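Local coordinates for Glucose/sorbosone dehydrogenases (Escherichia coli K12, PDB 2G8S), which belongs to the glucose/sorbosone dehydrogenase family, folds as a beta-propeller of antiparallel sheets and carries a bound calcium ion, at residues K299-M304 with G315-D320; L85-V90 with F115-R120; S80-L85 with T170-I175. One frame throughout, in Å; residues are numbered along the deposited sequence. Where two conformers were deposited one is given.

Strand 82-90 is the first element used by these contacts. S80-L85, the end of helix 77-80 and the start of the strand, opens interaction 3; L85-V90 opens interaction 2, so the two share L85. Interaction 2 closes first, at F115-R120, within the same antiparallel sheet. It is nested inside the larger loop that interaction 3 closes at T170-I175, in the loop after strand 165-170 of the next sheet. The two touch where V118 CG2 packs on W84 CZ3. Interaction 1 follows later and closes the short hairpin of strands 300-307 and 310-317. It lies on the opposite side of the chain's centre from the other two, about 32 Å from interaction 2, centre to centre.

Interaction 1 of 3, residues K299-M304 with G315-D320; sequences KDVIVM and GRILTD
The carboxylate of D300 is gripped at both oxygens, by R316 of the partner strand and by T319 just past its end. T319 OG1 donates to D300 OD2 at 2.7 Å, from the anti side and a little out of the carboxylate plane. R316 NH1 donates to D300 OD1 at 2.9 Å, a salt bridge that uses the syn lone pair. The contact belongs to an antiparallel beta hairpin: strand 310-317 is outermost in a four-stranded sheet of the propeller, and strand 300-307 lies beside it. K299 and D300 form a G1 bulge against A295 on strand 290-295.

V301 and I317 are a hydrogen-bonded pair, V301 N to I317 O and I317 N to V301 O, both 2.9 Å. V303 pairs likewise with G315, though the bond from G315 N is weak. On the face of V301, V303 and I317, V301 CB meets I317 CG1 at 3.7 Å. L318 CD1 also touches V301 CG2.

On the other face, R316 bends at chi2 (-63°) and lies alongside I302. E313 and D298 also bind its guanidinium. D300 OD1 sits at its edge, while I302 CG1 lies over one face, 3.7 Å from R316 NE.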
loop_
_atom_site.group_PDB
_atom_site.type_symbol
_atom_site.label_atom_id
_atom_site.label_comp_id
_atom_site.label_asym_id
_atom_site.label_seq_id
_atom_site.Cartn_x
_atom_site.Cartn_y
_atom_site.Cartn_z
ATOM N N LYS A 299 15.608 0.893 -6.627
ATOM C CA LYS A 299 16.205 1.648 -5.528
ATOM C C LYS A 299 16.144 3.151 -5.791
ATOM O O LYS A 299 17.142 3.866 -5.689
ATOM C CB LYS A 299 17.649 1.183 -5.263
ATOM C CG LYS A 299 17.771 -0.300 -4.898
ATOM C CD LYS A 299 19.190 -0.687 -4.487
ATOM C CE LYS A 299 19.253 -2.166 -4.189
ATOM N NZ LYS A 299 20.617 -2.593 -3.773
ATOM N N ASP A 300 14.953 3.624 -6.141
ATOM C CA ASP A 300 14.727 5.045 -6.386
ATOM C C ASP A 300 13.234 5.362 -6.384
ATOM O O ASP A 300 12.425 4.501 -6.039
ATOM C CB ASP A 300 15.454 5.546 -7.653
ATOM C CG ASP A 300 15.013 4.856 -8.948
ATOM O OD1 ASP A 300 13.923 4.246 -9.013
ATOM O OD2 ASP A 300 15.787 4.965 -9.934
ATOM N N VAL A 301 12.898 6.603 -6.722
ATOM C CA VAL A 301 11.518 7.059 -6.846
ATOM C C VAL A 301 11.225 7.432 -8.295
ATOM O O VAL A 301 12.004 8.134 -8.949
ATOM C CB VAL A 301 11.229 8.244 -5.888
ATOM C CG1 VAL A 301 9.879 8.921 -6.218
ATOM C CG2 VAL A 301 11.265 7.755 -4.433
ATOM N N ILE A 302 10.102 6.930 -8.798
ATOM C CA ILE A 302 9.647 7.242 -10.137
ATOM C C ILE A 302 8.800 8.504 -10.093
ATOM O O ILE A 302 7.858 8.598 -9.300
ATOM C CB ILE A 302 8.820 6.087 -10.728
ATOM C CG1 ILE A 302 9.501 4.729 -10.475
ATOM C CG2 ILE A 302 8.606 6.307 -12.222
ATOM C CD1 ILE A 302 8.599 3.553 -10.831
ATOM N N VAL A 303 9.132 9.468 -10.952
ATOM C CA VAL A 303 8.379 10.709 -11.047
ATOM C C VAL A 303 7.522 10.625 -12.300
ATOM O O VAL A 303 8.053 10.432 -13.398
ATOM C CB VAL A 303 9.297 11.937 -11.153
ATOM C CG1 VAL A 303 8.466 13.213 -11.108
ATOM C CG2 VAL A 303 10.311 11.922 -10.028
HETATM N N MSE A 304 6.208 10.756 -12.130
HETATM C CA MSE A 304 5.302 10.613 -13.262
HETATM C C MSE A 304 4.392 11.811 -13.410
HETATM O O MSE A 304 4.036 12.456 -12.424
HETATM C CB MSE A 304 4.472 9.341 -13.119
HETATM C CG MSE A 304 5.310 8.120 -12.796
HETATM SE SE MSE A 304 4.341 6.508 -12.878
HETATM C CE MSE A 304 4.371 6.290 -14.843
ATOM N N GLY A 315 10.872 10.468 -15.193
ATOM C CA GLY A 315 12.218 10.030 -14.859
ATOM C C GLY A 315 12.290 9.553 -13.424
ATOM O O GLY A 315 11.270 9.218 -12.825
ATOM N N ARG A 316 13.508 9.505 -12.893
ATOM C CA ARG A 316 13.778 8.948 -11.568
ATOM C C ARG A 316 14.533 9.932 -10.699
ATOM O O ARG A 316 15.328 10.741 -11.202
ATOM C CB ARG A 316 14.626 7.679 -11.688
ATOM C CG ARG A 316 14.063 6.599 -12.608
ATOM C CD ARG A 316 12.722 6.056 -12.108
ATOM N NE ARG A 316 12.215 4.984 -12.962
ATOM C CZ ARG A 316 12.290 3.686 -12.682
ATOM N NH1 ARG A 316 12.854 3.262 -11.555
ATOM N NH2 ARG A 316 11.786 2.796 -13.542
ATOM N N ILE A 317 14.274 9.859 -9.395
ATOM C CA ILE A 317 15.029 10.611 -8.393
ATOM C C ILE A 317 15.497 9.662 -7.282
ATOM O O ILE A 317 14.963 8.563 -7.133
ATOM C CB ILE A 317 14.221 11.811 -7.823
ATOM C CG1 ILE A 317 12.950 11.338 -7.107
ATOM C CG2 ILE A 317 13.909 12.836 -8.941
ATOM C CD1 ILE A 317 12.171 12.447 -6.384
ATOM N N LEU A 318 16.512 10.086 -6.527
ATOM C CA LEU A 318 17.108 9.301 -5.426
ATOM C C LEU A 318 17.954 8.096 -5.863
ATOM O O LEU A 318 18.483 7.372 -5.016
ATOM C CB LEU A 318 16.048 8.867 -4.393
ATOM C CG LEU A 318 15.129 9.918 -3.766
ATOM C CD1 LEU A 318 14.189 9.280 -2.763
ATOM C CD2 LEU A 318 15.934 11.005 -3.106
ATOM N N THR A 319 18.119 7.897 -7.171
ATOM C CA THR A 319 18.882 6.748 -7.661
ATOM C C THR A 319 20.314 6.730 -7.130
ATOM O O THR A 319 20.865 5.660 -6.867
ATOM C CB THR A 319 18.915 6.691 -9.201
ATOM O OG1 THR A 319 17.610 6.980 -9.714
ATOM C CG2 THR A 319 19.342 5.308 -9.680
ATOM N N ASP A 320 20.904 7.909 -6.951
ATOM C CA ASP A 320 22.289 7.961 -6.475
ATOM C C ASP A 320 22.495 7.523 -5.018
ATOM O O ASP A 320 23.635 7.308 -4.592
ATOM C CB ASP A 320 22.924 9.331 -6.759
ATOM C CG ASP A 320 22.220 10.489 -6.063
ATOM O OD1 ASP A 320 21.212 10.288 -5.353
ATOM O OD2 ASP A 320 22.687 11.642 -6.243
HETATM O O HOH W 1 19.682 3.367 -6.469
#

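Interaction 2 of 3, residues L85-V90 with F115-R120; sequences LSYSEV and FRTVFR. With PO4 (phosphate ion), chain D.
Strands 85-90 and 115-120 do not pair directly; their axes pass 9.2 Å apart at 71°, and the side chains of L85, Y87 and E89 bridge to F115, T117 and R120. Strand 96-105 pairs with both.

E89 and R120 form a salt bridge with two hydrogen bonds. R120 grips the carboxylate side-on. R120 NE donates to E89 OE1 at 2.7 Å and R120 NH2 to E89 OE2 at 2.9 Å. Both bonds are nearly straight and use syn lone pairs. The two flat groups are nearly coplanar, 10° apart. E89 reaches across because CG is anti to the backbone N (chi1 178°) and the rest of the chain is extended. K124 also binds E89 OE1, so two positive charges would probably favour the ionised carboxylate. T117 CG2 sits over the centre of one guanidinium face of R120. At the edge of the same group, R120 NH1 donates to phosphate O2 at 2.9 Å. The phosphate probably comes from the crystallisation liquor.

Two residues back on strand 85-90, Y87 OH and T117 OG1 share a short hydrogen bond of 2.6 Å, with T117 OG1 in the plane of the tyrosine ring. The far end is apolar. L85 CD1 approaches F115 CE1 at 3.9 Å, and Y87 CE2 lies 4.2 Å from F115 CE2.

V118 and F119 both face V100, forming a classic beta bulge. Y87 and T117 both touch A99 of the middle strand 96-105. The steep angle between the two strands reflects the twist of a beta-propeller sheet.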
loop_
_atom_site.group_PDB
_atom_site.type_symbol
_atom_site.label_atom_id
_atom_site.label_comp_id
_atom_site.label_asym_id
_atom_site.label_seq_id
_atom_site.Cartn_x
_atom_site.Cartn_y
_atom_site.Cartn_z
ATOM N N LEU A 85 -4.495 -0.257 11.606
ATOM C CA LEU A 85 -3.260 -0.974 11.272
ATOM C C LEU A 85 -3.586 -2.220 10.462
ATOM O O LEU A 85 -4.635 -2.851 10.662
ATOM C CB LEU A 85 -2.499 -1.413 12.532
ATOM C CG LEU A 85 -2.060 -0.337 13.534
ATOM C CD1 LEU A 85 -1.555 -0.948 14.843
ATOM C CD2 LEU A 85 -0.969 0.545 12.918
ATOM N N SER A 86 -2.687 -2.575 9.547
ATOM C CA SER A 86 -2.755 -3.877 8.908
ATOM C C SER A 86 -1.478 -4.654 9.201
ATOM O O SER A 86 -0.431 -4.076 9.476
ATOM C CB SER A 86 -2.965 -3.742 7.397
ATOM O OG SER A 86 -1.849 -3.134 6.765
ATOM N N TYR A 87 -1.575 -5.974 9.154
ATOM C CA TYR A 87 -0.454 -6.828 9.540
ATOM C C TYR A 87 -0.690 -8.233 9.012
ATOM O O TYR A 87 -1.803 -8.563 8.627
ATOM C CB TYR A 87 -0.291 -6.844 11.076
ATOM C CG TYR A 87 -1.490 -7.364 11.856
ATOM C CD1 TYR A 87 -1.483 -8.655 12.392
ATOM C CD2 TYR A 87 -2.616 -6.555 12.093
ATOM C CE1 TYR A 87 -2.573 -9.143 13.118
ATOM C CE2 TYR A 87 -3.715 -7.042 12.826
ATOM C CZ TYR A 87 -3.681 -8.338 13.323
ATOM O OH TYR A 87 -4.743 -8.836 14.048
ATOM N N SER A 88 0.355 -9.049 8.983
ATOM C CA SER A 88 0.153 -10.469 8.684
ATOM C C SER A 88 -0.052 -11.253 9.973
ATOM O O SER A 88 0.558 -10.953 11.002
ATOM C CB SER A 88 1.310 -11.035 7.864
ATOM O OG SER A 88 2.556 -10.729 8.444
ATOM N N GLU A 89 -0.926 -12.249 9.897
ATOM C CA GLU A 89 -1.314 -13.056 11.051
ATOM C C GLU A 89 -1.338 -14.534 10.660
ATOM O O GLU A 89 -1.906 -14.903 9.633
ATOM C CB GLU A 89 -2.704 -12.619 11.518
ATOM C CG GLU A 89 -3.257 -13.423 12.700
ATOM C CD GLU A 89 -4.736 -13.190 12.932
ATOM O OE1 GLU A 89 -5.520 -13.317 11.969
ATOM O OE2 GLU A 89 -5.122 -12.908 14.091
ATOM N N VAL A 90 -0.739 -15.375 11.495
ATOM C CA VAL A 90 -0.651 -16.796 11.193
ATOM C C VAL A 90 -1.977 -17.502 11.498
ATOM O O VAL A 90 -2.766 -17.036 12.326
ATOM C CB VAL A 90 0.544 -17.439 11.951
ATOM C CG1 VAL A 90 0.229 -17.620 13.427
ATOM C CG2 VAL A 90 0.979 -18.751 11.300
ATOM N N PHE A 115 -7.376 -1.945 20.806
ATOM C CA PHE A 115 -7.230 -2.432 19.431
ATOM C C PHE A 115 -8.104 -3.658 19.189
ATOM O O PHE A 115 -8.176 -4.549 20.038
ATOM C CB PHE A 115 -5.779 -2.773 19.086
ATOM C CG PHE A 115 -5.572 -3.052 17.628
ATOM C CD1 PHE A 115 -5.338 -2.007 16.741
ATOM C CD2 PHE A 115 -5.629 -4.352 17.139
ATOM C CE1 PHE A 115 -5.155 -2.256 15.389
ATOM C CE2 PHE A 115 -5.458 -4.608 15.793
ATOM C CZ PHE A 115 -5.215 -3.552 14.914
ATOM N N ARG A 116 -8.762 -3.691 18.034
ATOM C CA ARG A 116 -9.583 -4.838 17.628
ATOM C C ARG A 116 -9.368 -5.156 16.150
ATOM O O ARG A 116 -9.255 -4.247 15.335
ATOM C CB ARG A 116 -11.070 -4.567 17.901
ATOM C CG ARG A 116 -11.661 -3.387 17.125
ATOM C CD ARG A 116 -13.076 -3.073 17.581
ATOM N NE ARG A 116 -13.981 -4.184 17.306
ATOM C CZ ARG A 116 -15.030 -4.127 16.493
ATOM N NH1 ARG A 116 -15.339 -2.997 15.867
ATOM N NH2 ARG A 116 -15.777 -5.207 16.317
ATOM N N THR A 117 -9.322 -6.439 15.818
ATOM C CA THR A 117 -9.185 -6.850 14.430
ATOM C C THR A 117 -10.586 -7.023 13.849
ATOM O O THR A 117 -11.401 -7.814 14.353
ATOM C CB THR A 117 -8.338 -8.129 14.319
ATOM O OG1 THR A 117 -7.025 -7.861 14.831
ATOM C CG2 THR A 117 -8.225 -8.589 12.866
ATOM N N VAL A 118 -10.872 -6.263 12.797
ATOM C CA VAL A 118 -12.207 -6.253 12.214
ATOM C C VAL A 118 -12.331 -6.958 10.867
ATOM O O VAL A 118 -13.435 -7.232 10.424
ATOM C CB VAL A 118 -12.795 -4.816 12.107
ATOM C CG1 VAL A 118 -12.766 -4.125 13.444
ATOM C CG2 VAL A 118 -12.059 -3.990 11.058
ATOM N N PHE A 119 -11.200 -7.223 10.216
ATOM C CA PHE A 119 -11.220 -7.863 8.911
ATOM C C PHE A 119 -10.016 -8.768 8.749
ATOM O O PHE A 119 -8.892 -8.404 9.110
ATOM C CB PHE A 119 -11.247 -6.834 7.769
ATOM C CG PHE A 119 -11.015 -7.454 6.416
ATOM C CD1 PHE A 119 -12.053 -8.078 5.737
ATOM C CD2 PHE A 119 -9.741 -7.468 5.852
ATOM C CE1 PHE A 119 -11.834 -8.690 4.501
ATOM C CE2 PHE A 119 -9.519 -8.069 4.628
ATOM C CZ PHE A 119 -10.565 -8.687 3.951
ATOM N N ARG A 120 -10.267 -9.957 8.205
ATOM C CA ARG A 120 -9.196 -10.903 7.899
ATOM C C ARG A 120 -9.314 -11.482 6.502
ATOM O O ARG A 120 -10.386 -11.919 6.079
ATOM C CB ARG A 120 -9.190 -12.061 8.896
ATOM C CG ARG A 120 -8.666 -11.683 10.244
ATOM C CD ARG A 120 -8.819 -12.844 11.210
ATOM N NE ARG A 120 -8.063 -12.608 12.433
ATOM C CZ ARG A 120 -8.561 -12.084 13.550
ATOM N NH1 ARG A 120 -9.842 -11.715 13.626
ATOM N NH2 ARG A 120 -7.761 -11.914 14.589
HETATM P P PO4 D . -12.782 -10.882 11.732
HETATM O O1 PO4 D . -13.249 -10.089 12.942
HETATM O O2 PO4 D . -12.311 -12.251 12.134
HETATM O O3 PO4 D . -13.913 -11.026 10.745
HETATM O O4 PO4 D . -11.619 -10.164 11.103
#

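Interaction 3 of 3, residues S80-L85 with T170-I175; sequences SRRIWL and TDQGEI. With EDO (1,2-ethanediol), chain J.
R82 and W84 reach from strand 82-90 to the turn at T170-G173. The buried ring of W84 packs on the turn backbone, while R82 and Q172 make a polar link on the solvent side. Inside, the indole of W84 meets the turn with its six-membered ring. W84 CZ2 lies 3.5 Å from D171 O, and W84 CH2 comes within 3.9 Å of G173 N, which is at the ring edge. Glycine suits the positive phi here, and W84 CH2 packs close to it.

The outer part is polar. R82 NH1 donates to Q172 OE1 at 2.8 Å, with an N-H...O angle of 177°. The oxygen lies in the guanidinium plane, but the donor stands above the amide plane, 46° out of it. The two flat groups are nearly perpendicular. Q172 starts away from the strand, and its bend at chi2 (-71°) brings OE1 back to the arginine. Q172 is exposed.

One water joins the two parts. It accepts from R82 NH1 and W84 NE1, each at 3.0 Å, and donates to D171 O at 2.6 Å. It lies in the plane of the indole, at its edge.

The turn is type I, closed by G173 N to T170 O. T170 OG1 accepts from the backbone N of both Q172 and E174, and its bond with Q172 makes an ST turn. S80 OG, at the end of helix 77-80, accepts from R82 N in a second ST turn.

R82 also makes a cation-pi contact with Y102 of strand 96-105. W84 meets F137 of strand 135-137 edge-to-face. Strand 82-90 runs between strands 68-73 and 96-105, and the turn following strand 165-170 of the next sheet comes up against its start.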
loop_
_atom_site.group_PDB
_atom_site.type_symbol
_atom_site.label_atom_id
_atom_site.label_comp_id
_atom_site.label_asym_id
_atom_site.label_seq_id
_atom_site.Cartn_x
_atom_site.Cartn_y
_atom_site.Cartn_z
ATOM N N SER A 80 -12.086 11.216 17.104
ATOM C CA SER A 80 -12.026 9.814 17.533
ATOM C C SER A 80 -10.648 9.346 17.996
ATOM O O SER A 80 -10.544 8.399 18.785
ATOM C CB SER A 80 -12.470 8.905 16.394
ATOM O OG SER A 80 -11.480 8.863 15.380
ATOM N N ARG A 81 -9.606 9.989 17.470
ATOM C CA ARG A 81 -8.212 9.543 17.608
ATOM C C ARG A 81 -7.991 8.092 17.164
ATOM O O ARG A 81 -7.029 7.445 17.584
ATOM C CB ARG A 81 -7.680 9.781 19.030
ATOM C CG ARG A 81 -7.638 11.269 19.382
ATOM C CD ARG A 81 -6.861 11.541 20.655
ATOM N NE ARG A 81 -5.442 11.215 20.540
ATOM C CZ ARG A 81 -4.521 11.986 19.961
ATOM N NH1 ARG A 81 -4.854 13.151 19.412
ATOM N NH2 ARG A 81 -3.258 11.587 19.932
ATOM N N ARG A 82 -8.870 7.611 16.286
ATOM C CA ARG A 82 -8.793 6.240 15.810
ATOM C C ARG A 82 -7.686 6.072 14.780
ATOM O O ARG A 82 -7.569 6.864 13.839
ATOM C CB ARG A 82 -10.141 5.805 15.250
ATOM C CG ARG A 82 -10.158 4.379 14.732
ATOM C CD ARG A 82 -11.513 4.052 14.172
ATOM N NE ARG A 82 -12.528 3.937 15.222
ATOM C CZ ARG A 82 -13.810 3.661 14.998
ATOM N NH1 ARG A 82 -14.249 3.501 13.755
ATOM N NH2 ARG A 82 -14.654 3.564 16.021
ATOM N N ILE A 83 -6.864 5.040 14.976
ATOM C CA ILE A 83 -5.855 4.670 13.989
ATOM C C ILE A 83 -6.058 3.221 13.571
ATOM O O ILE A 83 -6.448 2.380 14.385
ATOM C CB ILE A 83 -4.397 4.949 14.451
ATOM C CG1 ILE A 83 -3.938 3.982 15.535
ATOM C CG2 ILE A 83 -4.236 6.403 14.879
ATOM C CD1 ILE A 83 -2.406 3.912 15.662
ATOM N N TRP A 84 -5.853 2.970 12.283
ATOM C CA TRP A 84 -5.998 1.644 11.699
ATOM C C TRP A 84 -4.633 1.050 11.391
ATOM O O TRP A 84 -3.719 1.765 10.959
ATOM C CB TRP A 84 -6.813 1.729 10.401
ATOM C CG TRP A 84 -8.278 1.995 10.600
ATOM C CD1 TRP A 84 -8.866 3.160 11.031
ATOM C CD2 TRP A 84 -9.345 1.066 10.379
ATOM N NE1 TRP A 84 -10.238 3.008 11.089
ATOM C CE2 TRP A 84 -10.559 1.732 10.691
ATOM C CE3 TRP A 84 -9.396 -0.268 9.937
ATOM C CZ2 TRP A 84 -11.813 1.105 10.563
ATOM C CZ3 TRP A 84 -10.633 -0.893 9.824
ATOM C CH2 TRP A 84 -11.825 -0.207 10.131
ATOM N N LEU A 85 -4.495 -0.257 11.606
ATOM C CA LEU A 85 -3.260 -0.974 11.272
ATOM C C LEU A 85 -3.586 -2.220 10.462
ATOM O O LEU A 85 -4.635 -2.851 10.662
ATOM C CB LEU A 85 -2.499 -1.413 12.532
ATOM C CG LEU A 85 -2.060 -0.337 13.534
ATOM C CD1 LEU A 85 -1.555 -0.948 14.843
ATOM C CD2 LEU A 85 -0.969 0.545 12.918
ATOM N N THR A 170 -17.132 -0.277 4.786
ATOM C CA THR A 170 -17.448 1.064 5.274
ATOM C C THR A 170 -16.269 1.532 6.122
ATOM O O THR A 170 -15.405 0.728 6.515
ATOM C CB THR A 170 -18.722 1.107 6.155
ATOM O OG1 THR A 170 -18.454 0.480 7.419
ATOM C CG2 THR A 170 -19.891 0.429 5.452
ATOM N N ASP A 171 -16.251 2.821 6.438
ATOM C CA ASP A 171 -15.170 3.366 7.253
ATOM C C ASP A 171 -15.202 2.866 8.705
ATOM O O ASP A 171 -14.340 3.230 9.501
ATOM C CB ASP A 171 -15.117 4.903 7.156
ATOM C CG ASP A 171 -16.401 5.583 7.631
ATOM O OD1 ASP A 171 -17.238 4.928 8.285
ATOM O OD2 ASP A 171 -16.558 6.795 7.350
ATOM N N GLN A 172 -16.183 2.017 9.026
ATOM C CA GLN A 172 -16.270 1.349 10.334
ATOM C C GLN A 172 -15.875 -0.128 10.262
ATOM O O GLN A 172 -15.839 -0.835 11.283
ATOM C CB GLN A 172 -17.690 1.484 10.904
ATOM C CG GLN A 172 -18.132 2.927 11.147
ATOM C CD GLN A 172 -17.426 3.595 12.325
ATOM O OE1 GLN A 172 -16.885 2.931 13.210
ATOM N NE2 GLN A 172 -17.448 4.918 12.343
ATOM N N GLY A 173 -15.589 -0.600 9.051
ATOM C CA GLY A 173 -15.210 -1.992 8.845
ATOM C C GLY A 173 -16.374 -2.933 8.581
ATOM O O GLY A 173 -16.211 -4.149 8.662
ATOM N N GLU A 174 -17.538 -2.370 8.262
ATOM C CA GLU A 174 -18.726 -3.167 7.946
ATOM C C GLU A 174 -18.810 -3.424 6.445
ATOM O O GLU A 174 -18.148 -2.747 5.651
ATOM C CB GLU A 174 -20.005 -2.455 8.421
ATOM C CG GLU A 174 -20.017 -2.104 9.907
ATOM C CD GLU A 174 -20.201 -3.311 10.820
ATOM O OE1 GLU A 174 -20.560 -4.406 10.328
ATOM O OE2 GLU A 174 -19.994 -3.160 12.043
ATOM N N ILE A 175 -19.618 -4.406 6.057
ATOM C CA ILE A 175 -19.834 -4.684 4.637
ATOM C C ILE A 175 -20.894 -3.744 4.058
ATOM O O ILE A 175 -22.041 -3.720 4.545
ATOM C CB ILE A 175 -20.220 -6.155 4.400
ATOM C CG1 ILE A 175 -19.129 -7.074 4.971
ATOM C CG2 ILE A 175 -20.468 -6.404 2.906
ATOM C CD1 ILE A 175 -19.487 -8.544 4.992
HETATM C C1 EDO J . -1.664 14.107 17.869
HETATM O O1 EDO J . -1.778 13.850 19.272
HETATM C C2 EDO J . -2.344 15.429 17.536
HETATM O O2 EDO J . -3.731 15.369 17.894
HETATM O O HOH W 2 -12.860 4.389 11.293
#